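Local coordinates for LPXTG cell wall surface protein (Streptococcus gordonii, PDB 4IGB), which is a cell-wall-anchored surface protein whose N-terminal region, two beta-rich domains, probably serves in adhesion, at residues Gln123-Met128 / Ile165-Phe170; Asp203-Glu209 / Ser275-Ala281. All blocks are in the same frame, centred on the assembly; numbering follows the deposited sequence.

Contact 1: Gln123-Met128 / Ile165-Phe170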
ATOM      1  N   GLN B 123     -30.715  24.171  -3.488  1.00 28.54           N
ATOM      2  CA  GLN B 123     -29.427  24.267  -4.169  1.00 33.90           C
ATOM      3  C   GLN B 123     -29.313  23.208  -5.274  1.00 34.06           C
ATOM      4  O   GLN B 123     -29.036  23.525  -6.434  1.00 27.69           O
ATOM      5  CB  GLN B 123     -28.280  24.135  -3.167  1.00 35.79           C
ATOM      6  CG  GLN B 123     -26.894  24.098  -3.799  1.00 37.02           C
ATOM      7  CD  GLN B 123     -26.566  25.356  -4.585  1.00 42.66           C
ATOM      8  OE1 GLN B 123     -27.123  26.421  -4.333  1.00 44.63           O
ATOM      9  NE2 GLN B 123     -25.664  25.233  -5.552  1.00 32.61           N
ATOM     10  N   ALA B 124     -29.561  21.952  -4.914  1.00 31.93           N
ATOM     11  CA  ALA B 124     -29.475  20.848  -5.875  1.00 40.13           C
ATOM     12  C   ALA B 124     -30.381  21.092  -7.077  1.00 33.39           C
ATOM     13  O   ALA B 124     -29.971  20.928  -8.218  1.00 31.65           O
ATOM     14  CB  ALA B 124     -29.819  19.505  -5.199  1.00 21.49           C
ATOM     15  N   GLU B 125     -31.619  21.489  -6.808  1.00 41.47           N
ATOM     16  CA  GLU B 125     -32.584  21.771  -7.866  1.00 36.77           C
ATOM     17  C   GLU B 125     -32.080  22.890  -8.768  1.00 34.59           C
ATOM     18  O   GLU B 125     -32.162  22.819  -9.994  1.00 29.24           O
ATOM     19  CB  GLU B 125     -33.919  22.178  -7.246  1.00 42.82           C
ATOM     20  CG  GLU B 125     -34.937  22.708  -8.244  1.00 62.76           C
ATOM     21  CD  GLU B 125     -36.038  21.709  -8.540  1.00 70.24           C
ATOM     22  OE1 GLU B 125     -35.807  20.499  -8.321  1.00 71.15           O
ATOM     23  OE2 GLU B 125     -37.133  22.129  -8.981  1.00 74.64           O
ATOM     24  N   SER B 126     -31.565  23.932  -8.133  1.00 38.17           N
ATOM     25  CA  SER B 126     -31.080  25.105  -8.832  1.00 44.61           C
ATOM     26  C   SER B 126     -29.985  24.718  -9.831  1.00 44.07           C
ATOM     27  O   SER B 126     -30.045  25.094 -11.001  1.00 39.58           O
ATOM     28  CB  SER B 126     -30.560  26.114  -7.811  1.00 37.47           C
ATOM     29  OG  SER B 126     -30.084  27.286  -8.433  1.00 44.74           O
ATOM     30  N   GLU B 127     -28.991  23.960  -9.366  1.00 36.94           N
ATOM     31  CA  GLU B 127     -27.904  23.493 -10.231  1.00 30.63           C
ATOM     32  C   GLU B 127     -28.435  22.653 -11.392  1.00 26.64           C
ATOM     33  O   GLU B 127     -28.047  22.844 -12.539  1.00 30.54           O
ATOM     34  CB  GLU B 127     -26.882  22.681  -9.427  1.00 28.74           C
ATOM     35  CG  GLU B 127     -26.183  23.466  -8.342  1.00 27.56           C
ATOM     36  CD  GLU B 127     -25.225  24.517  -8.899  1.00 36.67           C
ATOM     37  OE1 GLU B 127     -25.683  25.627  -9.230  1.00 41.59           O
ATOM     38  OE2 GLU B 127     -24.015  24.235  -9.013  1.00 27.84           O
ATOM     39  N   MET B 128     -29.334  21.725 -11.093  1.00 27.65           N
ATOM     40  CA  MET B 128     -29.893  20.864 -12.131  1.00 38.00           C
ATOM     41  C   MET B 128     -30.600  21.666 -13.210  1.00 42.55           C
ATOM     42  O   MET B 128     -30.497  21.354 -14.401  1.00 29.67           O
ATOM     43  CB  MET B 128     -30.846  19.832 -11.522  1.00 33.42           C
ATOM     44  CG  MET B 128     -30.130  18.778 -10.688  1.00 32.95           C
ATOM     45  SD  MET B 128     -29.087  17.686 -11.673  1.00 32.80           S
ATOM     46  CE  MET B 128     -30.308  16.517 -12.269  1.00 24.90           C
ATOM     47  N   ILE B 165     -19.323  22.845 -13.450  1.00 22.25           N
ATOM     48  CA  ILE B 165     -19.441  21.810 -12.427  1.00 22.15           C
ATOM     49  C   ILE B 165     -20.424  22.213 -11.336  1.00 29.42           C
ATOM     50  O   ILE B 165     -20.319  23.295 -10.766  1.00 27.82           O
ATOM     51  CB  ILE B 165     -18.087  21.486 -11.784  1.00 28.41           C
ATOM     52  CG1 ILE B 165     -16.996  21.370 -12.856  1.00 23.51           C
ATOM     53  CG2 ILE B 165     -18.182  20.193 -10.977  1.00 21.07           C
ATOM     54  CD1 ILE B 165     -15.595  21.288 -12.292  1.00 20.10           C
ATOM     55  N   MET B 166     -21.378  21.335 -11.041  1.00 28.49           N
ATOM     56  CA  MET B 166     -22.396  21.610 -10.031  1.00 29.12           C
ATOM     57  C   MET B 166     -21.836  21.642  -8.617  1.00 29.92           C
ATOM     58  O   MET B 166     -21.036  20.783  -8.242  1.00 27.90           O
ATOM     59  CB  MET B 166     -23.494  20.549 -10.084  1.00 25.81           C
ATOM     60  CG  MET B 166     -24.268  20.534 -11.361  1.00 23.49           C
ATOM     61  SD  MET B 166     -25.590  19.307 -11.280  1.00 29.21           S
ATOM     62  CE  MET B 166     -26.308  19.580 -12.898  1.00 25.70           C
ATOM     63  N   ASN B 167     -22.271  22.629  -7.837  1.00 22.31           N
ATOM     64  CA  ASN B 167     -21.942  22.695  -6.420  1.00 32.93           C
ATOM     65  C   ASN B 167     -23.088  22.197  -5.554  1.00 33.01           C
ATOM     66  O   ASN B 167     -24.222  22.658  -5.680  1.00 26.46           O
ATOM     67  CB  ASN B 167     -21.595  24.126  -6.003  1.00 31.14           C
ATOM     68  CG  ASN B 167     -20.329  24.625  -6.651  1.00 47.63           C
ATOM     69  OD1 ASN B 167     -20.362  25.201  -7.745  1.00 38.18           O
ATOM     70  ND2 ASN B 167     -19.197  24.418  -5.976  1.00 36.99           N
ATOM     71  N   LYS B 168     -22.786  21.259  -4.671  1.00 22.60           N
ATOM     72  CA  LYS B 168     -23.750  20.841  -3.668  1.00 26.49           C
ATOM     73  C   LYS B 168     -25.030  20.340  -4.296  1.00 27.92           C
ATOM     74  O   LYS B 168     -26.117  20.597  -3.776  1.00 32.23           O
ATOM     75  CB  LYS B 168     -24.068  22.002  -2.721  1.00 17.23           C
ATOM     76  CG  LYS B 168     -22.863  22.532  -1.974  1.00 24.25           C
ATOM     77  CD  LYS B 168     -23.195  23.848  -1.274  1.00 33.40           C
ATOM     78  CE  LYS B 168     -21.980  24.426  -0.582  1.00 37.54           C
ATOM     79  NZ  LYS B 168     -22.284  25.774  -0.030  1.00 58.26           N
ATOM     80  N   ALA B 169     -24.905  19.624  -5.408  1.00 25.37           N
ATOM     81  CA  ALA B 169     -26.059  19.022  -6.077  1.00 20.86           C
ATOM     82  C   ALA B 169     -26.208  17.526  -5.769  1.00 30.56           C
ATOM     83  O   ALA B 169     -27.323  17.017  -5.599  1.00 26.66           O
ATOM     84  CB  ALA B 169     -25.969  19.242  -7.572  1.00 22.04           C
ATOM     85  N   PHE B 170     -25.084  16.817  -5.719  1.00 25.91           N
ATOM     86  CA  PHE B 170     -25.086  15.400  -5.356  1.00 21.72           C
ATOM     87  C   PHE B 170     -23.938  15.157  -4.393  1.00 25.43           C
ATOM     88  O   PHE B 170     -22.870  15.749  -4.549  1.00 20.97           O
ATOM     89  CB  PHE B 170     -24.827  14.495  -6.577  1.00 21.59           C
ATOM     90  CG  PHE B 170     -25.830  14.627  -7.694  1.00 24.60           C
ATOM     91  CD1 PHE B 170     -26.835  13.690  -7.852  1.00 22.56           C
ATOM     92  CD2 PHE B 170     -25.732  15.647  -8.614  1.00 20.17           C
ATOM     93  CE1 PHE B 170     -27.739  13.788  -8.878  1.00 25.21           C
ATOM     94  CE2 PHE B 170     -26.631  15.753  -9.642  1.00 33.21           C
ATOM     95  CZ  PHE B 170     -27.643  14.824  -9.774  1.00 28.22           C
TER

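Contact 2: Asp203-Glu209 / Ser275-Ala281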
ATOM      1  N   ASP B 203     -21.792  17.976   7.057  1.00 31.99           N
ATOM      2  CA  ASP B 203     -22.602  19.106   6.605  1.00 30.13           C
ATOM      3  C   ASP B 203     -23.927  19.192   7.365  1.00 30.69           C
ATOM      4  O   ASP B 203     -24.173  18.409   8.283  1.00 25.59           O
ATOM      5  CB  ASP B 203     -22.821  19.081   5.082  1.00 26.75           C
ATOM      6  CG  ASP B 203     -23.685  17.915   4.614  1.00 29.14           C
ATOM      7  OD1 ASP B 203     -24.291  17.225   5.464  1.00 28.98           O
ATOM      8  OD2 ASP B 203     -23.767  17.698   3.376  1.00 25.27           O
ATOM      9  N   ALA B 204     -24.777  20.141   6.984  1.00 35.86           N
ATOM     10  CA  ALA B 204     -26.084  20.291   7.634  1.00 39.93           C
ATOM     11  C   ALA B 204     -27.125  19.283   7.139  1.00 38.83           C
ATOM     12  O   ALA B 204     -28.261  19.289   7.604  1.00 44.02           O
ATOM     13  CB  ALA B 204     -26.606  21.720   7.480  1.00 37.64           C
ATOM     14  N   ASN B 205     -26.750  18.421   6.195  1.00 33.75           N
ATOM     15  CA  ASN B 205     -27.640  17.343   5.768  1.00 32.95           C
ATOM     16  C   ASN B 205     -27.374  16.135   6.654  1.00 38.26           C
ATOM     17  O   ASN B 205     -27.909  15.043   6.432  1.00 42.45           O
ATOM     18  CB  ASN B 205     -27.390  16.966   4.309  1.00 39.56           C
ATOM     19  CG  ASN B 205     -27.338  18.172   3.390  1.00 48.08           C
ATOM     20  OD1 ASN B 205     -28.337  18.873   3.224  1.00 36.99           O
ATOM     21  ND2 ASN B 205     -26.176  18.422   2.791  1.00 35.57           N
ATOM     22  N   ASN B 206     -26.538  16.362   7.663  1.00 36.79           N
ATOM     23  CA  ASN B 206     -25.964  15.307   8.495  1.00 43.02           C
ATOM     24  C   ASN B 206     -25.320  14.180   7.691  1.00 39.65           C
ATOM     25  O   ASN B 206     -25.288  13.026   8.124  1.00 36.69           O
ATOM     26  CB  ASN B 206     -26.985  14.745   9.482  1.00 48.68           C
ATOM     27  CG  ASN B 206     -26.331  14.217  10.748  1.00 49.95           C
ATOM     28  OD1 ASN B 206     -25.351  14.786  11.240  1.00 52.52           O
ATOM     29  ND2 ASN B 206     -26.860  13.116  11.272  1.00 48.53           N
ATOM     30  N   LEU B 207     -24.820  14.523   6.510  1.00 27.38           N
ATOM     31  CA  LEU B 207     -23.942  13.623   5.783  1.00 27.50           C
ATOM     32  C   LEU B 207     -22.574  13.717   6.429  1.00 22.94           C
ATOM     33  O   LEU B 207     -22.203  14.757   6.957  1.00 29.03           O
ATOM     34  CB  LEU B 207     -23.850  14.022   4.314  1.00 22.97           C
ATOM     35  CG  LEU B 207     -25.145  13.841   3.541  1.00 33.27           C
ATOM     36  CD1 LEU B 207     -25.035  14.470   2.158  1.00 25.53           C
ATOM     37  CD2 LEU B 207     -25.468  12.361   3.462  1.00 28.68           C
ATOM     38  N   LYS B 208     -21.815  12.638   6.382  1.00 23.83           N
ATOM     39  CA  LYS B 208     -20.506  12.626   7.012  1.00 19.48           C
ATOM     40  C   LYS B 208     -19.483  12.014   6.076  1.00 22.19           C
ATOM     41  O   LYS B 208     -19.726  10.980   5.463  1.00 20.34           O
ATOM     42  CB  LYS B 208     -20.565  11.820   8.307  1.00 26.48           C
ATOM     43  CG  LYS B 208     -21.628  12.317   9.287  1.00 36.37           C
ATOM     44  CD  LYS B 208     -21.963  11.271  10.338  1.00 41.11           C
ATOM     45  CE  LYS B 208     -22.970  11.819  11.356  1.00 47.95           C
ATOM     46  NZ  LYS B 208     -23.478  10.754  12.274  1.00 50.36           N
ATOM     47  N   GLU B 209     -18.341  12.668   5.971  1.00 22.87           N
ATOM     48  CA  GLU B 209     -17.240  12.168   5.170  1.00 25.03           C
ATOM     49  C   GLU B 209     -16.826  10.781   5.644  1.00 24.48           C
ATOM     50  O   GLU B 209     -16.559  10.576   6.830  1.00 22.54           O
ATOM     51  CB  GLU B 209     -16.057  13.120   5.281  1.00 19.65           C
ATOM     52  CG  GLU B 209     -14.886  12.725   4.397  1.00 22.25           C
ATOM     53  CD  GLU B 209     -13.805  13.784   4.382  1.00 26.15           C
ATOM     54  OE1 GLU B 209     -13.797  14.643   5.297  1.00 21.38           O
ATOM     55  OE2 GLU B 209     -12.979  13.763   3.448  1.00 25.19           O
ATOM     56  N   SER B 275     -18.803  11.442   0.222  1.00 20.06           N
ATOM     57  CA  SER B 275     -18.644  12.853   0.562  1.00 26.82           C
ATOM     58  C   SER B 275     -19.862  13.406   1.268  1.00 21.11           C
ATOM     59  O   SER B 275     -20.887  12.740   1.403  1.00 22.13           O
ATOM     60  CB  SER B 275     -18.406  13.696  -0.702  1.00 17.21           C
ATOM     61  OG  SER B 275     -19.603  13.822  -1.467  1.00 18.56           O
ATOM     62  N   THR B 276     -19.732  14.647   1.710  1.00 27.22           N
ATOM     63  CA  THR B 276     -20.874  15.441   2.125  1.00 23.20           C
ATOM     64  C   THR B 276     -21.331  16.193   0.875  1.00 25.18           C
ATOM     65  O   THR B 276     -20.922  15.865  -0.242  1.00 21.17           O
ATOM     66  CB  THR B 276     -20.444  16.440   3.191  1.00 17.74           C
ATOM     67  OG1 THR B 276     -19.478  17.331   2.625  1.00 19.96           O
ATOM     68  CG2 THR B 276     -19.792  15.705   4.355  1.00 18.34           C
ATOM     69  N   GLU B 277     -22.167  17.204   1.051  1.00 19.66           N
ATOM     70  CA  GLU B 277     -22.615  18.013  -0.072  1.00 21.71           C
ATOM     71  C   GLU B 277     -21.410  18.684  -0.705  1.00 25.13           C
ATOM     72  O   GLU B 277     -21.468  19.110  -1.855  1.00 23.60           O
ATOM     73  CB  GLU B 277     -23.600  19.089   0.389  1.00 20.56           C
ATOM     74  CG  GLU B 277     -22.958  20.087   1.330  1.00 23.89           C
ATOM     75  CD  GLU B 277     -23.907  21.189   1.790  1.00 36.07           C
ATOM     76  OE1 GLU B 277     -25.076  21.221   1.349  1.00 28.43           O
ATOM     77  OE2 GLU B 277     -23.463  22.027   2.602  1.00 42.92           O
ATOM     78  N   THR B 278     -20.321  18.802   0.051  1.00 20.88           N
ATOM     79  CA  THR B 278     -19.094  19.352  -0.516  1.00 23.78           C
ATOM     80  C   THR B 278     -17.844  19.052   0.307  1.00 28.56           C
ATOM     81  O   THR B 278     -17.524  19.772   1.246  1.00 22.66           O
ATOM     82  CB  THR B 278     -19.196  20.889  -0.808  1.00 32.22           C
ATOM     83  OG1 THR B 278     -17.957  21.359  -1.360  1.00 35.23           O
ATOM     84  CG2 THR B 278     -19.518  21.689   0.460  1.00 30.09           C
ATOM     85  N   CYS B 279     -17.130  17.989  -0.053  1.00 17.88           N
ATOM     86  CA  CYS B 279     -15.833  17.728   0.558  1.00 18.61           C
ATOM     87  C   CYS B 279     -15.036  16.773  -0.304  1.00 21.14           C
ATOM     88  O   CYS B 279     -15.564  16.168  -1.230  1.00 23.73           O
ATOM     89  CB  CYS B 279     -15.965  17.169   1.980  1.00 24.97           C
ATOM     90  SG  CYS B 279     -16.533  15.442   2.093  1.00 19.78           S
ATOM     91  N   SER B 280     -13.751  16.664  -0.011  1.00 18.73           N
ATOM     92  CA  SER B 280     -12.911  15.727  -0.722  1.00 21.60           C
ATOM     93  C   SER B 280     -11.776  15.315   0.194  1.00 28.87           C
ATOM     94  O   SER B 280     -11.537  15.950   1.233  1.00 20.18           O
ATOM     95  CB  SER B 280     -12.366  16.360  -2.000  1.00 20.69           C
ATOM     96  OG  SER B 280     -11.470  17.411  -1.695  1.00 23.15           O
ATOM     97  N   ALA B 281     -11.095  14.241  -0.184  1.00 17.80           N
ATOM     98  CA  ALA B 281      -9.948  13.767   0.568  1.00 23.95           C
ATOM     99  C   ALA B 281      -8.808  13.434  -0.382  1.00 23.01           C
ATOM    100  O   ALA B 281      -9.020  13.181  -1.573  1.00 23.33           O
ATOM    101  CB  ALA B 281     -10.320  12.539   1.407  1.00 22.50           C
TER
HETATM  102  O   HOH W   1     -20.902  10.482   2.944  1.00 21.42           O

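Contact 1: Gln123-Met128 / Ile165-Phe170
Q123 to M128 make up most of the short helix 122-129, which lies against the loop 165-170 leading into strand 170-182, at the end of the beta sandwich in the Sgo0707 N-terminal domain. Q123 begins the contact: with CG anti to the backbone N (chi1 175°) and a bend at chi2, its amide turns to the loop, and NE2 gives N167 O a nearly straight hydrogen bond of 3.0 Å. The carbonyl lies in the plane of the Q123 amide, whereas the N-H comes to it tilted from the carbonyl's own plane. CG of the same side chain rests on CB of K168. One residue on, the methyl of A124 sits against A169 O at 3.5 Å.

E127 buries more of its surface against the loop than any other residue of 123-128. Its CB packs on A169 CB and M166 CG, and a bend at chi2 (-69°) brings the carboxylate round to the backbone, where OE2 accepts from N167 N at 2.6 Å on its anti side. Q123 and E127, one turn apart, therefore hold the C=O and the N-H of N167 respectively, while N167 ND2 turns to E58 O. M128 finishes the helix face as a Met-aromatic contact: its SD lies at the edge of the F170 ring, 3.7 Å from F170 CZ, and meets the methyl CE of M166 at 3.6 Å.

Contact 2: Asp203-Glu209 / Ser275-Ala281
D203 meets the segment 275-281, a turn running into strand 280-287, through its carboxylate and is the side chain to follow outward. CB lies against CG of E277, at 3.9 Å. CG, set between the backbone N and the carbonyl carbon (chi1 67°), comes next to T276 CB. From there the two oxygens divide the work. OD2 crosses to the other segment and accepts from E277 N at 2.9 Å, on its anti side, with CG of E277 also close by. OD1 stays at home and takes two backbone N-H groups from opposite faces of its plane: L207 N on the syn side at 2.9 Å, and N205 N from above the carboxylate. Three amides thus fix the rotation of this group.

The E277 carboxylate stands almost perpendicular to that of D203 (81°), with OE1 4.3 Å from D203 OD2. N205 ND2 comes between the two acids, giving weak hydrogen bonds to each, which probably eases the repulsion of like charges.

Farther along, T276 CG2 packs against L207 O and E209 N. One water donates to both K208 O and S275 O, bridging the backbones. The extended chain of E209 runs past C279 SG, 3.9 Å from its CG, and OE2 ends near the methyl of A281 while hydrogen-bonded to Y273 OH; OE1 takes the backbone N-H groups of D200, a sodium ligand, and A201.

The 203-206 type I beta turn carries an Asx turn at D203, and the facing segment has an ST turn, T276 OG1 accepting from T278 N: an Asx turn packed against an ST turn, with the E209 side chain at the other end of the contact about 7 Å from the bound sodium ion.

Contact 1 is the more buried of the two, whereas contact 2 has one side at the surface and grades inward to E209 and A281. Both belong to the N-terminal domain, their centres about 14 Å apart, and they touch where the K168 side chain lies along E277 O and T278 CG2. Both sit at the same end of the eight-stranded sheet, where F170 opens strand 170-182 and S275 follows its antiparallel neighbour, strand 268-274. N154 joins them, bonding F170 O as well as T276 O and C279 N. Each has an acid accepting a backbone N-H, but contact 1 adds a sulfur-aromatic cluster, contact 2 a second acid, an asparagine between the two and a bridging water.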